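Local coordinates for outer membrane protein assembly factor BamA (Haemophilus ducreyi, PDB 4K3C) that probably serves as the core of the Bam complex, assisting the folding and insertion of beta-barrel proteins into the outer membrane, at residues V85-E91 / Q147-K153; M188-L194 / N206-P212. All coordinates share one frame; numbering follows the deposited sequence.

Contact 1: residues V85-E91 / Q147-K153; sequences VRKIRFE and QVDIIYK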
# COMPACT_ATOMS: atom_id res chain seq x y z
N VAL A 85 -5.32 -34.36 -19.98
CA VAL A 85 -4.48 -34.34 -18.77
C VAL A 85 -5.04 -35.22 -17.66
O VAL A 85 -6.15 -35.00 -17.17
CB VAL A 85 -4.26 -32.91 -18.24
CG1 VAL A 85 -3.63 -32.95 -16.86
CG2 VAL A 85 -3.40 -32.11 -19.20
N ARG A 86 -4.25 -36.21 -17.26
CA ARG A 86 -4.65 -37.16 -16.23
C ARG A 86 -4.57 -36.53 -14.84
O ARG A 86 -5.58 -36.39 -14.14
CB ARG A 86 -3.78 -38.42 -16.33
CG ARG A 86 -4.37 -39.66 -15.68
CD ARG A 86 -3.67 -39.97 -14.37
NE ARG A 86 -2.22 -40.07 -14.51
CZ ARG A 86 -1.56 -41.20 -14.74
NH1 ARG A 86 -2.21 -42.34 -14.85
NH2 ARG A 86 -0.23 -41.18 -14.85
N LYS A 87 -3.36 -36.13 -14.45
CA LYS A 87 -3.14 -35.44 -13.18
C LYS A 87 -1.86 -34.62 -13.26
O LYS A 87 -0.95 -34.96 -14.02
CB LYS A 87 -3.03 -36.46 -12.04
CG LYS A 87 -3.89 -36.12 -10.85
CD LYS A 87 -3.27 -35.00 -10.03
CE LYS A 87 -4.10 -33.75 -10.08
NZ LYS A 87 -5.51 -34.09 -9.80
N ILE A 88 -1.79 -33.53 -12.49
CA ILE A 88 -0.57 -32.72 -12.42
C ILE A 88 0.15 -32.99 -11.11
O ILE A 88 -0.48 -33.19 -10.06
CB ILE A 88 -0.83 -31.20 -12.62
CG1 ILE A 88 -0.90 -30.46 -11.29
CG2 ILE A 88 -2.10 -30.96 -13.43
CD1 ILE A 88 -2.22 -30.64 -10.56
N ARG A 89 1.48 -33.06 -11.17
CA ARG A 89 2.27 -33.40 -9.99
C ARG A 89 3.51 -32.53 -9.89
O ARG A 89 3.92 -31.89 -10.86
CB ARG A 89 2.68 -34.88 -10.02
CG ARG A 89 1.54 -35.86 -9.82
CD ARG A 89 2.07 -37.29 -9.72
NE ARG A 89 3.23 -37.53 -10.59
CZ ARG A 89 3.17 -38.15 -11.77
NH1 ARG A 89 2.02 -38.59 -12.24
NH2 ARG A 89 4.28 -38.31 -12.49
N PHE A 90 4.12 -32.52 -8.72
CA PHE A 90 5.30 -31.72 -8.50
C PHE A 90 6.48 -32.57 -8.04
O PHE A 90 6.30 -33.63 -7.43
CB PHE A 90 5.02 -30.63 -7.47
CG PHE A 90 3.80 -29.81 -7.78
CD1 PHE A 90 3.87 -28.75 -8.67
CD2 PHE A 90 2.58 -30.09 -7.18
CE1 PHE A 90 2.75 -27.99 -8.95
CE2 PHE A 90 1.45 -29.33 -7.47
CZ PHE A 90 1.55 -28.28 -8.34
N GLU A 91 7.69 -32.13 -8.36
CA GLU A 91 8.87 -32.78 -7.84
C GLU A 91 9.98 -31.77 -7.63
O GLU A 91 9.98 -30.70 -8.24
CB GLU A 91 9.31 -33.94 -8.73
CG GLU A 91 9.66 -33.61 -10.16
CD GLU A 91 9.81 -34.86 -11.01
OE1 GLU A 91 8.93 -35.75 -10.91
OE2 GLU A 91 10.79 -34.95 -11.77
N GLN A 147 -3.23 -39.62 -23.24
CA GLN A 147 -3.28 -38.95 -21.94
C GLN A 147 -1.91 -38.37 -21.56
O GLN A 147 -0.88 -38.84 -22.05
CB GLN A 147 -3.73 -39.91 -20.83
CG GLN A 147 -5.10 -40.53 -21.03
CD GLN A 147 -5.59 -41.26 -19.79
OE1 GLN A 147 -5.18 -40.96 -18.67
NE2 GLN A 147 -6.48 -42.23 -19.99
N VAL A 148 -1.89 -37.35 -20.71
CA VAL A 148 -0.62 -36.82 -20.18
C VAL A 148 -0.66 -36.42 -18.72
O VAL A 148 -1.65 -35.87 -18.23
CB VAL A 148 -0.08 -35.59 -20.95
CG1 VAL A 148 0.43 -35.98 -22.33
CG2 VAL A 148 -1.13 -34.48 -21.01
N ASP A 149 0.45 -36.69 -18.05
CA ASP A 149 0.74 -36.09 -16.75
C ASP A 149 1.63 -34.89 -17.01
O ASP A 149 2.59 -34.97 -17.78
CB ASP A 149 1.46 -37.09 -15.85
CG ASP A 149 0.53 -38.12 -15.25
OD1 ASP A 149 -0.59 -37.74 -14.85
OD2 ASP A 149 0.92 -39.31 -15.17
N ILE A 150 1.30 -33.76 -16.38
CA ILE A 150 2.16 -32.59 -16.46
C ILE A 150 2.87 -32.30 -15.12
O ILE A 150 2.24 -31.85 -14.15
CB ILE A 150 1.38 -31.37 -16.99
CG1 ILE A 150 2.11 -30.06 -16.65
CG2 ILE A 150 -0.03 -31.36 -16.43
CD1 ILE A 150 1.40 -28.83 -17.16
N ILE A 151 4.17 -32.58 -15.08
CA ILE A 151 4.97 -32.44 -13.86
C ILE A 151 5.62 -31.07 -13.75
O ILE A 151 6.03 -30.48 -14.75
CB ILE A 151 6.06 -33.55 -13.75
CG1 ILE A 151 7.47 -32.98 -13.92
CG2 ILE A 151 5.79 -34.67 -14.75
CD1 ILE A 151 8.57 -34.02 -14.02
N TYR A 152 5.72 -30.54 -12.53
CA TYR A 152 6.45 -29.30 -12.31
C TYR A 152 7.67 -29.55 -11.43
O TYR A 152 7.53 -29.92 -10.26
CB TYR A 152 5.56 -28.23 -11.70
CG TYR A 152 4.56 -27.61 -12.65
CD1 TYR A 152 3.41 -28.29 -13.03
CD2 TYR A 152 4.76 -26.32 -13.15
CE1 TYR A 152 2.49 -27.71 -13.89
CE2 TYR A 152 3.84 -25.74 -14.02
CZ TYR A 152 2.71 -26.44 -14.38
OH TYR A 152 1.80 -25.87 -15.24
N LYS A 153 8.85 -29.36 -12.00
CA LYS A 153 10.11 -29.61 -11.30
C LYS A 153 10.69 -28.30 -10.83
O LYS A 153 11.14 -27.48 -11.64
CB LYS A 153 11.10 -30.33 -12.23
CG LYS A 153 12.48 -30.59 -11.64
CD LYS A 153 12.97 -32.00 -12.00
CE LYS A 153 14.49 -32.08 -12.05
NZ LYS A 153 15.05 -31.21 -13.14
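Carboxylate oxygen OD1 of D149 is gripped from two directions by the neighbouring strand: NE of R86 donates to it at 2.9 Å with an N-H...O angle of 163°, and the backbone N of K87 adds a weak bond to the same atom at 3.2 Å. The R86 bond uses the syn side of the carboxylate, whose plane lies 26° from that of the guanidinium, so the two flat groups meet edge on. OD2 lies on the NH2 side of R86, but those atoms are modelled too close together for their distance to carry weight. R89 approaches the same carboxylate, its guanidinium plane turned steeply against it; its weak link from NH1 shares the uncertainty of OD2. Two arginines beside one buried aspartate would tend to favour its charged form.

The pair illustrates how a beta bulge can put side-chain chemistry into a parallel strand pair of a mixed sheet. V85 pairs with V148 but I88 with I150, and at the extra residue R86 the side chain starts out toward the partner strand while its backbone N still bonds V148 O at 2.8 Å. Regular pairing follows, with Y152 N to R89 O at 2.8 Å and E91 N to Y152 O at 2.9 Å. V85, V148, I88, I150, F90 and Y152 share the face opposite R89, I151, E91 and K153. CG2 of I88 meets CG2 of I150 at 3.7 Å as the two side chains lie side by side, and the F90 ring rests obliquely on Y152, with CD1 of F90 3.5 Å from CB of Y152.

These are the two central strands of a POTRA domain, the one next to the barrel. At the F90 and Y152 end, helices lie over the apolar face, F90 touching helix 98-101 and Y152 helix 119-125, while I150 and Y152 reach M136 on strand 131-136.

Contact 2: residues M188-L194 / N206-P212; sequences MGSSLGL and NLSYTEP
A beta hairpin of the Omp85 transmembrane barrel, made by strands 190-198 and 202-211, supplies this contact, which covers the end of the hairpin remote from its turn, probably the periplasmic end. Pairing is regular and antiparallel. S191 and T210 form one hydrogen-bonded pair, T210 N giving to S191 O at 2.8 Å and S191 N to T210 O at 3.0 Å; G193 and S208 form the next, with G193 N to S208 O at 2.9 Å.

The alternation largely sorts the side chains by polarity. S191, S208 and T210 share one face with N206, whose OD1 bonds to N224 on the following strand. The other face carries L192, L194, L207 and Y209, a division consistent with a polar barrel interior and an apolar surface toward lipid. There CD1 of L192 meets CD2 of L207 at 3.8 Å, and CB of L192 lies near the plane of the Y209 ring, at its edge.

Strand 175-185 flanks the first segment, through backbone bonds of L192 and L194, and strand 220-231 the second. The Y209 ring, swung out with chi1 at 180°, runs diagonally past L192 to S190 on the partner strand. Its hydroxyl OH donates to S190 OG at 2.7 Å, and that oxygen is also hydrogen-bonded to F185 O.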
# COMPACT_ATOMS: atom_id res chain seq x y z
N MET A 188 4.74 -23.39 3.65
CA MET A 188 3.31 -23.11 3.65
C MET A 188 2.92 -21.83 2.89
O MET A 188 1.74 -21.46 2.85
CB MET A 188 2.81 -22.99 5.09
CG MET A 188 2.82 -24.29 5.87
SD MET A 188 2.42 -24.02 7.62
CE MET A 188 2.44 -25.74 8.11
N GLY A 189 3.89 -21.15 2.31
CA GLY A 189 3.60 -19.97 1.52
C GLY A 189 3.30 -18.72 2.31
O GLY A 189 3.01 -17.66 1.75
N SER A 190 3.39 -18.80 3.63
CA SER A 190 3.22 -17.60 4.43
C SER A 190 4.55 -16.86 4.69
O SER A 190 5.58 -17.11 4.06
CB SER A 190 2.54 -17.96 5.74
OG SER A 190 3.17 -19.07 6.35
N SER A 191 4.52 -15.90 5.61
CA SER A 191 5.69 -15.09 5.85
C SER A 191 5.76 -14.66 7.29
O SER A 191 4.80 -14.13 7.83
CB SER A 191 5.71 -13.88 4.93
OG SER A 191 7.01 -13.31 4.89
N LEU A 192 6.91 -14.89 7.90
CA LEU A 192 7.15 -14.55 9.28
C LEU A 192 8.25 -13.51 9.32
O LEU A 192 9.25 -13.64 8.62
CB LEU A 192 7.56 -15.80 10.04
CG LEU A 192 7.98 -15.66 11.49
CD1 LEU A 192 6.82 -15.16 12.34
CD2 LEU A 192 8.46 -17.02 11.97
N GLY A 193 8.08 -12.49 10.15
CA GLY A 193 9.06 -11.43 10.21
C GLY A 193 9.26 -10.86 11.58
O GLY A 193 8.33 -10.75 12.36
N LEU A 194 10.51 -10.51 11.85
CA LEU A 194 10.88 -9.78 13.04
C LEU A 194 11.40 -8.44 12.58
O LEU A 194 12.27 -8.34 11.71
CB LEU A 194 12.00 -10.52 13.80
CG LEU A 194 12.17 -10.41 15.32
CD1 LEU A 194 13.58 -10.73 15.69
CD2 LEU A 194 11.77 -9.04 15.85
N ASN A 206 8.46 -5.66 16.55
CA ASN A 206 7.29 -6.12 15.89
C ASN A 206 7.50 -7.53 15.38
O ASN A 206 8.39 -7.77 14.55
CB ASN A 206 7.09 -5.18 14.71
CG ASN A 206 5.96 -5.60 13.85
OD1 ASN A 206 4.84 -5.80 14.34
ND2 ASN A 206 6.22 -5.74 12.56
N LEU A 207 6.71 -8.49 15.87
CA LEU A 207 6.68 -9.81 15.23
C LEU A 207 5.40 -9.92 14.44
O LEU A 207 4.33 -9.55 14.93
CB LEU A 207 6.74 -10.94 16.24
CG LEU A 207 7.00 -12.28 15.56
CD1 LEU A 207 7.94 -13.13 16.40
CD2 LEU A 207 5.71 -13.04 15.31
N SER A 208 5.49 -10.45 13.23
CA SER A 208 4.31 -10.48 12.36
C SER A 208 4.26 -11.75 11.54
O SER A 208 5.29 -12.21 11.02
CB SER A 208 4.32 -9.27 11.42
OG SER A 208 5.35 -9.40 10.45
N TYR A 209 3.06 -12.33 11.43
CA TYR A 209 2.84 -13.49 10.59
C TYR A 209 1.78 -13.24 9.51
O TYR A 209 0.67 -12.85 9.80
CB TYR A 209 2.48 -14.72 11.44
CG TYR A 209 2.23 -15.98 10.62
CD1 TYR A 209 3.27 -16.65 9.99
CD2 TYR A 209 0.95 -16.47 10.46
CE1 TYR A 209 3.03 -17.80 9.23
CE2 TYR A 209 0.70 -17.61 9.70
CZ TYR A 209 1.74 -18.27 9.09
OH TYR A 209 1.45 -19.40 8.35
N THR A 210 2.12 -13.50 8.25
CA THR A 210 1.20 -13.23 7.16
C THR A 210 0.81 -14.47 6.35
O THR A 210 1.64 -15.07 5.69
CB THR A 210 1.82 -12.21 6.18
OG1 THR A 210 2.58 -11.24 6.92
CG2 THR A 210 0.74 -11.51 5.41
N GLU A 211 -0.47 -14.83 6.39
CA GLU A 211 -0.99 -15.88 5.52
C GLU A 211 -1.76 -15.25 4.34
O GLU A 211 -2.85 -14.71 4.50
CB GLU A 211 -1.87 -16.85 6.33
CG GLU A 211 -2.41 -18.06 5.56
CD GLU A 211 -1.34 -18.90 4.88
OE1 GLU A 211 -1.22 -18.81 3.63
OE2 GLU A 211 -0.65 -19.67 5.59
N PRO A 212 -1.16 -15.29 3.14
CA PRO A 212 -1.74 -14.73 1.92
C PRO A 212 -3.06 -15.40 1.58
O PRO A 212 -3.98 -14.77 1.05
CB PRO A 212 -0.70 -15.08 0.85
CG PRO A 212 0.54 -15.11 1.57
CD PRO A 212 0.22 -15.73 2.91

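In the fold
The two contacts follow each other along the chain and share no element: contact 1 lies in the POTRA domain next to the barrel, contact 2 in the barrel wall, their centres about 30 Å apart and their nearest atoms about 13 Å. Both are pairs of strands, yet they illustrate how the chemistry of a strand pair can differ with its place in the fold. Contact 1, parallel and partly buried, joins strands distant in sequence within a small helix-covered sheet, and combines an apolar face with a charged network at a bulge. Contact 2, antiparallel and at the surface, ties adjacent strands of a hairpin; its leucines probably face outward, and the side-chain bond across it joins two uncharged hydroxyls.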